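Long-range contacts in inositol dehydrogenase (Lactobacillus casei, PDB 4N54), which probably catalyses the NAD-dependent oxidation of scyllo-inositol, using a Rossmann-fold domain to bind the cofactor: residues G18-G23 against E67-M72; L42-S47 against A76-V81; S106-G111 against F189-I194. All coordinates share one frame; numbering follows the deposited sequence.

Contact 1. Residues G18-G23 against E67-M72; sequences GIVGLG and EDFDDM. With NAI (1,4-dihydronicotinamide adenine dinucleotide), chain E.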
loop_
_atom_site.group_PDB
_atom_site.type_symbol
_atom_site.label_atom_id
_atom_site.label_comp_id
_atom_site.label_asym_id
_atom_site.label_seq_id
_atom_site.Cartn_x
_atom_site.Cartn_y
_atom_site.Cartn_z
ATOM N N GLY A 18 10.982 -33.056 -26.195
ATOM C CA GLY A 18 10.708 -34.165 -25.316
ATOM C C GLY A 18 11.012 -33.797 -23.878
ATOM O O GLY A 18 12.084 -33.302 -23.594
ATOM N N ILE A 19 10.075 -34.046 -22.971
ATOM C CA ILE A 19 10.219 -33.618 -21.592
ATOM C C ILE A 19 10.415 -34.803 -20.663
ATOM O O ILE A 19 9.877 -35.868 -20.897
ATOM C CB ILE A 19 9.013 -32.742 -21.155
ATOM C CG1 ILE A 19 9.265 -32.059 -19.816
ATOM C CG2 ILE A 19 7.737 -33.538 -21.120
ATOM C CD1 ILE A 19 8.251 -31.022 -19.483
ATOM N N VAL A 20 11.221 -34.618 -19.627
ATOM C CA VAL A 20 11.336 -35.616 -18.574
ATOM C C VAL A 20 10.887 -35.014 -17.258
ATOM O O VAL A 20 11.457 -34.055 -16.771
ATOM C CB VAL A 20 12.765 -36.226 -18.466
ATOM C CG1 VAL A 20 13.820 -35.160 -18.293
ATOM C CG2 VAL A 20 12.846 -37.223 -17.333
ATOM N N GLY A 21 9.841 -35.570 -16.686
ATOM C CA GLY A 21 9.311 -35.026 -15.463
ATOM C C GLY A 21 7.963 -34.390 -15.698
ATOM O O GLY A 21 7.814 -33.521 -16.541
ATOM N N LEU A 22 6.974 -34.829 -14.943
ATOM C CA LEU A 22 5.651 -34.289 -15.081
ATOM C C LEU A 22 5.055 -34.043 -13.704
ATOM O O LEU A 22 3.866 -34.217 -13.492
ATOM C CB LEU A 22 4.787 -35.224 -15.914
ATOM C CG LEU A 22 5.261 -35.493 -17.336
ATOM C CD1 LEU A 22 4.498 -36.617 -17.953
ATOM C CD2 LEU A 22 5.145 -34.274 -18.192
ATOM N N GLY A 23 5.899 -33.616 -12.777
ATOM C CA GLY A 23 5.467 -33.346 -11.425
ATOM C C GLY A 23 4.967 -31.938 -11.212
ATOM O O GLY A 23 4.340 -31.364 -12.090
ATOM N N GLU A 67 9.770 -44.526 -19.825
ATOM C CA GLU A 67 9.959 -44.655 -18.396
ATOM C C GLU A 67 11.412 -44.442 -18.067
ATOM O O GLU A 67 11.821 -44.466 -16.909
ATOM C CB GLU A 67 9.540 -46.041 -17.938
ATOM C CG GLU A 67 8.493 -46.034 -16.866
ATOM C CD GLU A 67 7.865 -47.387 -16.667
ATOM O OE1 GLU A 67 6.949 -47.744 -17.441
ATOM O OE2 GLU A 67 8.292 -48.098 -15.736
ATOM N N ASP A 68 12.193 -44.232 -19.109
ATOM C CA ASP A 68 13.619 -44.087 -18.966
ATOM C C ASP A 68 14.058 -42.967 -19.874
ATOM O O ASP A 68 13.617 -42.860 -21.008
ATOM C CB ASP A 68 14.319 -45.398 -19.330
ATOM C CG ASP A 68 15.813 -45.284 -19.315
ATOM O OD1 ASP A 68 16.384 -44.941 -20.364
ATOM O OD2 ASP A 68 16.416 -45.544 -18.264
ATOM N N PHE A 69 14.916 -42.113 -19.344
ATOM C CA PHE A 69 15.366 -40.962 -20.079
ATOM C C PHE A 69 16.202 -41.347 -21.294
ATOM O O PHE A 69 15.890 -40.940 -22.400
ATOM C CB PHE A 69 16.159 -40.041 -19.176
ATOM C CG PHE A 69 16.611 -38.810 -19.856
ATOM C CD1 PHE A 69 15.702 -37.852 -20.230
ATOM C CD2 PHE A 69 17.930 -38.616 -20.146
ATOM C CE1 PHE A 69 16.108 -36.717 -20.865
ATOM C CE2 PHE A 69 18.334 -37.486 -20.781
ATOM C CZ PHE A 69 17.428 -36.533 -21.134
ATOM N N ASP A 70 17.257 -42.132 -21.072
ATOM C CA ASP A 70 18.137 -42.582 -22.142
ATOM C C ASP A 70 17.314 -43.139 -23.278
ATOM O O ASP A 70 17.601 -42.906 -24.438
ATOM C CB ASP A 70 19.073 -43.656 -21.634
ATOM C CG ASP A 70 20.026 -43.151 -20.601
ATOM O OD1 ASP A 70 20.737 -42.173 -20.880
ATOM O OD2 ASP A 70 20.071 -43.727 -19.503
ATOM N N ASP A 71 16.265 -43.855 -22.920
ATOM C CA ASP A 71 15.337 -44.404 -23.881
ATOM C C ASP A 71 14.748 -43.334 -24.782
ATOM O O ASP A 71 14.737 -43.482 -25.989
ATOM C CB ASP A 71 14.212 -45.114 -23.148
ATOM C CG ASP A 71 14.215 -46.584 -23.374
ATOM O OD1 ASP A 71 14.884 -47.292 -22.610
ATOM O OD2 ASP A 71 13.544 -47.034 -24.311
ATOM N N MET A 72 14.256 -42.258 -24.185
ATOM C CA MET A 72 13.600 -41.202 -24.942
ATOM C C MET A 72 14.553 -40.505 -25.886
ATOM O O MET A 72 14.189 -40.179 -26.992
ATOM C CB MET A 72 12.970 -40.178 -23.998
ATOM C CG MET A 72 12.191 -39.077 -24.690
ATOM S SD MET A 72 11.390 -37.925 -23.576
ATOM C CE MET A 72 12.794 -37.114 -22.858
HETATM P PA NAI E . 8.159 -33.614 -8.687
HETATM O O1A NAI E . 8.668 -34.549 -7.722
HETATM O O2A NAI E . 6.890 -32.912 -8.526
HETATM O O5B NAI E . 8.136 -34.245 -10.090
HETATM C C5B NAI E . 9.093 -35.186 -10.466
HETATM C C4B NAI E . 8.794 -35.766 -11.826
HETATM O O4B NAI E . 9.993 -36.355 -12.289
HETATM C C3B NAI E . 7.783 -36.889 -11.799
HETATM O O3B NAI E . 7.128 -36.894 -13.038
HETATM C C2B NAI E . 8.600 -38.144 -11.779
HETATM O O2B NAI E . 7.888 -39.173 -12.430
HETATM C C1B NAI E . 9.789 -37.721 -12.599
HETATM N N9A NAI E . 10.980 -38.505 -12.297
HETATM C C8A NAI E . 11.494 -38.708 -11.104
HETATM N N7A NAI E . 12.593 -39.467 -11.167
HETATM C C5A NAI E . 12.805 -39.739 -12.441
HETATM C C6A NAI E . 13.801 -40.489 -13.209
HETATM N N6A NAI E . 14.787 -41.087 -12.577
HETATM N N1A NAI E . 13.695 -40.545 -14.534
HETATM C C2A NAI E . 12.687 -39.925 -15.142
HETATM N N3A NAI E . 11.745 -39.216 -14.513
HETATM C C4A NAI E . 11.741 -39.098 -13.184
HETATM O O3 NAI E . 9.314 -32.549 -8.838
HETATM P PN NAI E . 9.127 -31.061 -9.266
HETATM O O1N NAI E . 8.643 -30.315 -8.137
HETATM O O2N NAI E . 8.433 -30.999 -10.524
HETATM O O5D NAI E . 10.613 -30.643 -9.532
HETATM C C5D NAI E . 11.256 -30.843 -10.772
HETATM C C4D NAI E . 12.521 -30.022 -10.952
HETATM O O4D NAI E . 12.171 -28.691 -11.218
HETATM C C3D NAI E . 13.425 -30.019 -9.744
HETATM O O3D NAI E . 14.761 -30.090 -10.175
HETATM C C2D NAI E . 13.134 -28.688 -9.117
HETATM O O2D NAI E . 14.244 -28.169 -8.417
HETATM C C1D NAI E . 12.731 -27.825 -10.292
HETATM N N1N NAI E . 11.698 -26.875 -9.971
HETATM C C2N NAI E . 11.907 -25.639 -10.312
HETATM C C3N NAI E . 11.004 -24.644 -10.072
HETATM C C7N NAI E . 11.334 -23.251 -10.474
HETATM O O7N NAI E . 10.825 -22.363 -9.904
HETATM N N7N NAI E . 12.173 -22.979 -11.433
HETATM C C4N NAI E . 9.705 -24.957 -9.389
HETATM C C5N NAI E . 9.595 -26.363 -9.083
HETATM C C6N NAI E . 10.587 -27.257 -9.386
#
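The Phe69 ring meets Val20 at its CD1-CE1 side, with Val20 CG1 3.8 Å from Phe69 CE1 and approaching obliquely. Helix 90-99 adds Gln93, Ser96 and Ala97 around the same ring. The second flat group is the cofactor's adenine: Val20 CG2 comes within 3.5 Å of C2A. One valine thus serves two aromatic systems, its chi1 of 55° turning CG1 to the phenyl ring while CG2 goes to the base.

Met72 runs out extended from the helix and bends only at chi3 (68°), which lays the thioether against the strand backbone. Its SD is 3.7 Å from Ile19 O, and its CE lies 3.9 Å from Gly18 C. A CB on Gly18 would sit tightly against this sulfur.

Beyond the strand begins the glycine-rich turn of a Rossmann fold, fitting the GxGxxG pattern. Leu22 N gives a nearly straight hydrogen bond to the ribose oxygen O3B of NAI, 2.8 Å long, and Gly23 CA sits 3.1 Å from O5B, where a side chain would collide with the cofactor. Asp68 caps the helix: its OD1 takes Asp71 N on the anti lone pair at 2.8 Å.

Strand 15-20 lies between strands 40-46 and 80-83 of the parallel sheet; helix 69-75 packs on it beside helix 90-99, while Ile19 turns away from this contact and touches His29 of helix 26-35.

Contact 2. Residues L42-S47 against A76-V81; sequences LQAATS and ADIDAV. With NAI (1,4-dihydronicotinamide adenine dinucleotide), chain E.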
loop_
_atom_site.group_PDB
_atom_site.type_symbol
_atom_site.label_atom_id
_atom_site.label_comp_id
_atom_site.label_asym_id
_atom_site.label_seq_id
_atom_site.Cartn_x
_atom_site.Cartn_y
_atom_site.Cartn_z
ATOM N N LEU A 42 5.248 -30.653 -28.194
ATOM C CA LEU A 42 5.652 -31.603 -27.187
ATOM C C LEU A 42 5.478 -33.003 -27.737
ATOM O O LEU A 42 4.406 -33.575 -27.669
ATOM C CB LEU A 42 4.833 -31.427 -25.928
ATOM C CG LEU A 42 5.272 -32.254 -24.737
ATOM C CD1 LEU A 42 6.624 -31.810 -24.223
ATOM C CD2 LEU A 42 4.230 -32.154 -23.664
ATOM N N GLN A 43 6.547 -33.545 -28.296
ATOM C CA GLN A 43 6.477 -34.821 -28.975
ATOM C C GLN A 43 6.600 -35.979 -28.001
ATOM O O GLN A 43 5.915 -36.977 -28.137
ATOM C CB GLN A 43 7.566 -34.896 -30.039
ATOM C CG GLN A 43 7.729 -36.240 -30.709
ATOM C CD GLN A 43 6.634 -36.540 -31.688
ATOM O OE1 GLN A 43 5.913 -35.654 -32.122
ATOM N NE2 GLN A 43 6.501 -37.798 -32.042
ATOM N N ALA A 44 7.456 -35.835 -27.006
ATOM C CA ALA A 44 7.774 -36.957 -26.151
ATOM C C ALA A 44 7.801 -36.607 -24.676
ATOM O O ALA A 44 8.051 -35.474 -24.313
ATOM C CB ALA A 44 9.093 -37.550 -26.570
ATOM N N ALA A 45 7.559 -37.600 -23.829
ATOM C CA ALA A 45 7.559 -37.395 -22.390
ATOM C C ALA A 45 8.045 -38.620 -21.634
ATOM O O ALA A 45 7.697 -39.740 -21.960
ATOM C CB ALA A 45 6.189 -36.985 -21.915
ATOM N N THR A 46 8.854 -38.389 -20.615
ATOM C CA THR A 46 9.444 -39.458 -19.841
ATOM C C THR A 46 9.087 -39.273 -18.377
ATOM O O THR A 46 9.122 -38.162 -17.871
ATOM C CB THR A 46 10.966 -39.436 -19.983
ATOM O OG1 THR A 46 11.327 -39.616 -21.350
ATOM C CG2 THR A 46 11.593 -40.509 -19.168
ATOM N N SER A 47 8.734 -40.357 -17.703
ATOM C CA SER A 47 8.429 -40.309 -16.289
ATOM C C SER A 47 8.377 -41.687 -15.678
ATOM O O SER A 47 8.044 -42.654 -16.334
ATOM C CB SER A 47 7.092 -39.639 -16.040
ATOM O OG SER A 47 6.779 -39.697 -14.674
ATOM N N ALA A 76 13.272 -41.231 -29.637
ATOM C CA ALA A 76 12.190 -40.284 -29.914
ATOM C C ALA A 76 12.483 -39.355 -31.067
ATOM O O ALA A 76 13.630 -39.123 -31.423
ATOM C CB ALA A 76 11.824 -39.490 -28.694
ATOM N N ASP A 77 11.419 -38.828 -31.642
ATOM C CA ASP A 77 11.517 -37.932 -32.769
ATOM C C ASP A 77 11.559 -36.482 -32.281
ATOM O O ASP A 77 10.609 -35.731 -32.465
ATOM C CB ASP A 77 10.326 -38.169 -33.692
ATOM C CG ASP A 77 10.404 -37.376 -34.956
ATOM O OD1 ASP A 77 11.514 -36.993 -35.348
ATOM O OD2 ASP A 77 9.352 -37.127 -35.564
ATOM N N ILE A 78 12.670 -36.101 -31.653
ATOM C CA ILE A 78 12.802 -34.782 -31.025
ATOM C C ILE A 78 14.098 -34.052 -31.373
ATOM O O ILE A 78 15.108 -34.673 -31.667
ATOM C CB ILE A 78 12.731 -34.890 -29.494
ATOM C CG1 ILE A 78 13.942 -35.641 -28.966
ATOM C CG2 ILE A 78 11.464 -35.577 -29.061
ATOM C CD1 ILE A 78 13.909 -35.905 -27.520
ATOM N N ASP A 79 14.057 -32.727 -31.310
ATOM C CA ASP A 79 15.234 -31.895 -31.512
ATOM C C ASP A 79 15.826 -31.427 -30.197
ATOM O O ASP A 79 16.991 -31.087 -30.124
ATOM C CB ASP A 79 14.883 -30.660 -32.327
ATOM C CG ASP A 79 14.092 -30.977 -33.562
ATOM O OD1 ASP A 79 14.692 -31.470 -34.536
ATOM O OD2 ASP A 79 12.872 -30.719 -33.566
ATOM N N ALA A 80 15.006 -31.386 -29.159
ATOM C CA ALA A 80 15.423 -30.809 -27.900
ATOM C C ALA A 80 14.649 -31.373 -26.718
ATOM O O ALA A 80 13.582 -31.947 -26.883
ATOM C CB ALA A 80 15.291 -29.319 -27.953
ATOM N N VAL A 81 15.221 -31.215 -25.530
ATOM C CA VAL A 81 14.614 -31.700 -24.307
ATOM C C VAL A 81 14.501 -30.635 -23.233
ATOM O O VAL A 81 15.307 -29.726 -23.144
ATOM C CB VAL A 81 15.380 -32.887 -23.694
ATOM C CG1 VAL A 81 15.385 -34.088 -24.631
ATOM C CG2 VAL A 81 16.775 -32.480 -23.314
HETATM P PA NAI E . 8.159 -33.614 -8.687
HETATM O O1A NAI E . 8.668 -34.549 -7.722
HETATM O O2A NAI E . 6.890 -32.912 -8.526
HETATM O O5B NAI E . 8.136 -34.245 -10.090
HETATM C C5B NAI E . 9.093 -35.186 -10.466
HETATM C C4B NAI E . 8.794 -35.766 -11.826
HETATM O O4B NAI E . 9.993 -36.355 -12.289
HETATM C C3B NAI E . 7.783 -36.889 -11.799
HETATM O O3B NAI E . 7.128 -36.894 -13.038
HETATM C C2B NAI E . 8.600 -38.144 -11.779
HETATM O O2B NAI E . 7.888 -39.173 -12.430
HETATM C C1B NAI E . 9.789 -37.721 -12.599
HETATM N N9A NAI E . 10.980 -38.505 -12.297
HETATM C C8A NAI E . 11.494 -38.708 -11.104
HETATM N N7A NAI E . 12.593 -39.467 -11.167
HETATM C C5A NAI E . 12.805 -39.739 -12.441
HETATM C C6A NAI E . 13.801 -40.489 -13.209
HETATM N N6A NAI E . 14.787 -41.087 -12.577
HETATM N N1A NAI E . 13.695 -40.545 -14.534
HETATM C C2A NAI E . 12.687 -39.925 -15.142
HETATM N N3A NAI E . 11.745 -39.216 -14.513
HETATM C C4A NAI E . 11.741 -39.098 -13.184
HETATM O O3 NAI E . 9.314 -32.549 -8.838
HETATM P PN NAI E . 9.127 -31.061 -9.266
HETATM O O1N NAI E . 8.643 -30.315 -8.137
HETATM O O2N NAI E . 8.433 -30.999 -10.524
HETATM O O5D NAI E . 10.613 -30.643 -9.532
HETATM C C5D NAI E . 11.256 -30.843 -10.772
HETATM C C4D NAI E . 12.521 -30.022 -10.952
HETATM O O4D NAI E . 12.171 -28.691 -11.218
HETATM C C3D NAI E . 13.425 -30.019 -9.744
HETATM O O3D NAI E . 14.761 -30.090 -10.175
HETATM C C2D NAI E . 13.134 -28.688 -9.117
HETATM O O2D NAI E . 14.244 -28.169 -8.417
HETATM C C1D NAI E . 12.731 -27.825 -10.292
HETATM N N1N NAI E . 11.698 -26.875 -9.971
HETATM C C2N NAI E . 11.907 -25.639 -10.312
HETATM C C3N NAI E . 11.004 -24.644 -10.072
HETATM C C7N NAI E . 11.334 -23.251 -10.474
HETATM O O7N NAI E . 10.825 -22.363 -9.904
HETATM N N7N NAI E . 12.173 -22.979 -11.433
HETATM C C4N NAI E . 9.705 -24.957 -9.389
HETATM C C5N NAI E . 9.595 -26.363 -9.083
HETATM C C6N NAI E . 10.587 -27.257 -9.386
#
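Gln43 lays its aliphatic part over the backbone of Asp77, CG standing 3.4 Å from Asp77 O, in the Rossmann fold where helix 69-75 gives way to strand 80-83. Asp77 is the centre of an inverse gamma turn, closed by a weak bond from Ile78 N to Ala76 O. The glutamine amide and the Asp77 carboxylate stand 70° apart and do not pair; NE2 is instead hydrogen-bonded to Glu63 and Glu64. An alanine at Gln43 is likely to uncover the Asp77 carbonyl and cost those two glutamates a shared donor.

Next along the strand, Ala44 CB is the centre of a small apolar cluster, 4.0 Å from Ala76 CB and equally far from Ile78 CG2. The Ile78 methyl is set there by a chi1 of 67°, which puts CG2 anti to the carbonyl carbon. No hydrogen bond joins the two segments; strand 15-20 lies between strands 40-46 and 80-83, and Met72 and Phe66 close round Ala44.

Just past the strand, Ser47 OG shares a 2.6 Å hydrogen bond with the ribose hydroxyl O2B of NAI and is also bonded to Glu52 OE1 and Val49 N.

Contact 3. Residues S106-G111 against F189-I194; sequences SEKPIG and FLDMSI. With 2H3 ((1r,2r,3r,4r,5r,6r)-cyclohexane-1,2,3,4,5,6-hexol), chain F; NAI (1,4-dihydronicotinamide adenine dinucleotide), chain E.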
loop_
_atom_site.group_PDB
_atom_site.type_symbol
_atom_site.label_atom_id
_atom_site.label_comp_id
_atom_site.label_asym_id
_atom_site.label_seq_id
_atom_site.Cartn_x
_atom_site.Cartn_y
_atom_site.Cartn_z
ATOM N N SER A 106 17.551 -27.285 -18.784
ATOM C CA SER A 106 17.550 -27.965 -17.506
ATOM C C SER A 106 17.039 -27.052 -16.410
ATOM O O SER A 106 17.407 -25.896 -16.336
ATOM C CB SER A 106 18.949 -28.441 -17.148
ATOM O OG SER A 106 18.998 -29.013 -15.861
ATOM N N GLU A 107 16.200 -27.594 -15.543
ATOM C CA GLU A 107 15.780 -26.863 -14.377
ATOM C C GLU A 107 16.916 -26.688 -13.399
ATOM O O GLU A 107 17.925 -27.362 -13.477
ATOM C CB GLU A 107 14.610 -27.542 -13.677
ATOM C CG GLU A 107 13.258 -27.076 -14.116
ATOM C CD GLU A 107 13.079 -25.581 -13.998
ATOM O OE1 GLU A 107 13.688 -24.965 -13.112
ATOM O OE2 GLU A 107 12.332 -25.029 -14.811
ATOM N N LYS A 108 16.719 -25.754 -12.489
ATOM C CA LYS A 108 17.607 -25.498 -11.394
ATOM C C LYS A 108 17.416 -26.556 -10.324
ATOM O O LYS A 108 16.389 -27.199 -10.282
ATOM C CB LYS A 108 17.281 -24.129 -10.807
ATOM C CG LYS A 108 15.827 -23.976 -10.317
ATOM C CD LYS A 108 15.738 -24.059 -8.816
ATOM C CE LYS A 108 14.976 -25.261 -8.361
ATOM N NZ LYS A 108 14.826 -25.306 -6.907
ATOM N N PRO A 109 18.433 -26.782 -9.491
ATOM C CA PRO A 109 19.813 -26.388 -9.710
ATOM C C PRO A 109 20.401 -27.277 -10.786
ATOM O O PRO A 109 19.785 -28.260 -11.145
ATOM C CB PRO A 109 20.476 -26.696 -8.370
ATOM C CG PRO A 109 19.629 -27.673 -7.740
ATOM C CD PRO A 109 18.250 -27.381 -8.166
ATOM N N ILE A 110 21.569 -26.943 -11.304
ATOM C CA ILE A 110 22.107 -27.728 -12.402
ATOM C C ILE A 110 22.539 -29.113 -11.930
ATOM O O ILE A 110 22.418 -30.076 -12.650
ATOM C CB ILE A 110 23.225 -26.986 -13.170
ATOM C CG1 ILE A 110 23.460 -27.646 -14.519
ATOM C CG2 ILE A 110 24.480 -26.889 -12.351
ATOM C CD1 ILE A 110 24.346 -26.882 -15.396
ATOM N N GLY A 111 23.002 -29.176 -10.693
ATOM C CA GLY A 111 23.430 -30.395 -10.065
ATOM C C GLY A 111 23.662 -30.138 -8.602
ATOM O O GLY A 111 23.422 -29.050 -8.120
ATOM N N PHE A 189 18.577 -24.776 0.771
ATOM C CA PHE A 189 19.504 -23.857 0.170
ATOM C C PHE A 189 19.753 -24.123 -1.304
ATOM O O PHE A 189 19.825 -23.201 -2.089
ATOM C CB PHE A 189 20.786 -23.835 0.979
ATOM C CG PHE A 189 20.586 -23.363 2.371
ATOM C CD1 PHE A 189 20.189 -22.086 2.619
ATOM C CD2 PHE A 189 20.776 -24.192 3.431
ATOM C CE1 PHE A 189 20.004 -21.661 3.884
ATOM C CE2 PHE A 189 20.588 -23.756 4.693
ATOM C CZ PHE A 189 20.210 -22.497 4.919
ATOM N N LEU A 190 19.846 -25.389 -1.669
ATOM C CA LEU A 190 20.031 -25.791 -3.047
ATOM C C LEU A 190 18.738 -25.730 -3.841
ATOM O O LEU A 190 18.762 -25.586 -5.043
ATOM C CB LEU A 190 20.556 -27.218 -3.114
ATOM C CG LEU A 190 22.047 -27.516 -3.067
ATOM C CD1 LEU A 190 22.720 -26.947 -4.266
ATOM C CD2 LEU A 190 22.659 -27.002 -1.804
ATOM N N ASP A 191 17.614 -25.870 -3.159
ATOM C CA ASP A 191 16.326 -25.927 -3.825
ATOM C C ASP A 191 15.687 -24.551 -3.965
ATOM O O ASP A 191 15.097 -24.259 -4.975
ATOM C CB ASP A 191 15.375 -26.863 -3.088
ATOM C CG ASP A 191 14.127 -27.158 -3.877
ATOM O OD1 ASP A 191 14.245 -27.461 -5.069
ATOM O OD2 ASP A 191 13.029 -27.072 -3.308
ATOM N N MET A 192 15.808 -23.733 -2.935
ATOM C CA MET A 192 15.173 -22.430 -2.890
ATOM C C MET A 192 16.166 -21.288 -3.018
ATOM O O MET A 192 16.065 -20.480 -3.922
ATOM C CB MET A 192 14.401 -22.251 -1.586
ATOM C CG MET A 192 13.211 -23.126 -1.465
ATOM S SD MET A 192 11.970 -22.798 -2.693
ATOM C CE MET A 192 11.297 -21.306 -2.046
ATOM N N SER A 193 17.108 -21.240 -2.088
ATOM C CA SER A 193 18.047 -20.141 -1.959
ATOM C C SER A 193 18.884 -19.935 -3.211
ATOM O O SER A 193 19.475 -18.887 -3.393
ATOM C CB SER A 193 18.948 -20.345 -0.745
ATOM O OG SER A 193 18.303 -20.066 0.465
ATOM N N ILE A 194 18.910 -20.928 -4.080
ATOM C CA ILE A 194 19.718 -20.843 -5.267
ATOM C C ILE A 194 19.192 -19.809 -6.266
ATOM O O ILE A 194 19.965 -19.217 -6.990
ATOM C CB ILE A 194 19.922 -22.211 -5.917
ATOM C CG1 ILE A 194 21.042 -22.128 -6.939
ATOM C CG2 ILE A 194 18.648 -22.704 -6.533
ATOM C CD1 ILE A 194 21.610 -23.389 -7.326
HETATM O O3 2H3 F . 10.571 -21.945 -6.912
HETATM C C3 2H3 F . 10.749 -22.961 -5.999
HETATM C C4 2H3 F . 9.425 -23.486 -5.518
HETATM O O4 2H3 F . 8.788 -22.520 -4.779
HETATM C C5 2H3 F . 9.619 -24.636 -4.572
HETATM O O5 2H3 F . 8.421 -25.112 -4.123
HETATM C C6 2H3 F . 10.387 -25.729 -5.237
HETATM O O6 2H3 F . 10.559 -26.777 -4.385
HETATM C C1 2H3 F . 11.737 -25.279 -5.667
HETATM O O1 2H3 F . 12.282 -26.281 -6.424
HETATM C C2 2H3 F . 11.621 -23.981 -6.651
HETATM O O2 2H3 F . 12.847 -23.433 -6.902
HETATM P PA NAI E . 8.159 -33.614 -8.687
HETATM O O1A NAI E . 8.668 -34.549 -7.722
HETATM O O2A NAI E . 6.890 -32.912 -8.526
HETATM O O5B NAI E . 8.136 -34.245 -10.090
HETATM C C5B NAI E . 9.093 -35.186 -10.466
HETATM C C4B NAI E . 8.794 -35.766 -11.826
HETATM O O4B NAI E . 9.993 -36.355 -12.289
HETATM C C3B NAI E . 7.783 -36.889 -11.799
HETATM O O3B NAI E . 7.128 -36.894 -13.038
HETATM C C2B NAI E . 8.600 -38.144 -11.779
HETATM O O2B NAI E . 7.888 -39.173 -12.430
HETATM C C1B NAI E . 9.789 -37.721 -12.599
HETATM N N9A NAI E . 10.980 -38.505 -12.297
HETATM C C8A NAI E . 11.494 -38.708 -11.104
HETATM N N7A NAI E . 12.593 -39.467 -11.167
HETATM C C5A NAI E . 12.805 -39.739 -12.441
HETATM C C6A NAI E . 13.801 -40.489 -13.209
HETATM N N6A NAI E . 14.787 -41.087 -12.577
HETATM N N1A NAI E . 13.695 -40.545 -14.534
HETATM C C2A NAI E . 12.687 -39.925 -15.142
HETATM N N3A NAI E . 11.745 -39.216 -14.513
HETATM C C4A NAI E . 11.741 -39.098 -13.184
HETATM O O3 NAI E . 9.314 -32.549 -8.838
HETATM P PN NAI E . 9.127 -31.061 -9.266
HETATM O O1N NAI E . 8.643 -30.315 -8.137
HETATM O O2N NAI E . 8.433 -30.999 -10.524
HETATM O O5D NAI E . 10.613 -30.643 -9.532
HETATM C C5D NAI E . 11.256 -30.843 -10.772
HETATM C C4D NAI E . 12.521 -30.022 -10.952
HETATM O O4D NAI E . 12.171 -28.691 -11.218
HETATM C C3D NAI E . 13.425 -30.019 -9.744
HETATM O O3D NAI E . 14.761 -30.090 -10.175
HETATM C C2D NAI E . 13.134 -28.688 -9.117
HETATM O O2D NAI E . 14.244 -28.169 -8.417
HETATM C C1D NAI E . 12.731 -27.825 -10.292
HETATM N N1N NAI E . 11.698 -26.875 -9.971
HETATM C C2N NAI E . 11.907 -25.639 -10.312
HETATM C C3N NAI E . 11.004 -24.644 -10.072
HETATM C C7N NAI E . 11.334 -23.251 -10.474
HETATM O O7N NAI E . 10.825 -22.363 -9.904
HETATM N N7N NAI E . 12.173 -22.979 -11.433
HETATM C C4N NAI E . 9.705 -24.957 -9.389
HETATM C C5N NAI E . 9.595 -26.363 -9.083
HETATM C C6N NAI E . 10.587 -27.257 -9.386
#
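The Glu-Lys-Pro loop of the Gfo/Idh/MocA family, here Glu107, Lys108 and Pro109, faces Asp191 and Ile194 of the C-terminal domain at the substrate site. Lys108 NZ and Asp191 OD1 are placed for a salt bridge of 2.9 Å beside the bound scyllo-inositol, and NZ also lies within hydrogen-bonding distance of ligand O1 and O2; but it crowds a neighbour in the model, so all these bonds are less sure. In the Asp191 carboxylate, OD1 accepts from O1 and OD2 from O6, each at 2.7 Å, while Arg250 forms a salt bridge with OD2. It thus spans two adjacent hydroxyls of the ring.

Next to Lys108, Pro109, which follows a cis peptide bond, packs its CB 3.6 Å from Ile194 CD1 and its CG 3.5 Å from Leu190 O. Ile194 sends CG1 anti to its own N (chi1 -166°), which carries CD1 to the proline.

On the cofactor side, Lys108 O accepts the ribose hydroxyl O2D at 3.0 Å. Glu107 OE1 takes two donors: the nicotinamide N7N of NAI, 3.0 Å away and almost straight at 170°, and Lys108 N at 3.2 Å, which comes from above the carboxylate plane, 35° out of it.

Overall arrangement
All three contacts serve one NAI molecule. Contacts 1 and 2 are neighbours in the parallel sheet, their centres about 8 Å apart and their segments alternating along the chain. Ile19 O lies 2.7 Å from Thr46 N and Ile19 N 2.8 Å from Ala44 O, both probable hydrogen bonds, knitting strand 15-20 to strand 40-46. Val20 to Gly23 of contact 1 and Ser47 of contact 2 meet the adenosine end of the cofactor. Contact 3 lies farther off, its centre about 19 Å from that of contact 1 and about 23 Å from that of contact 2, and touches neither. It takes the nicotinamide end and scyllo-inositol, so the dinucleotide spans from the sheet to the interdomain cleft.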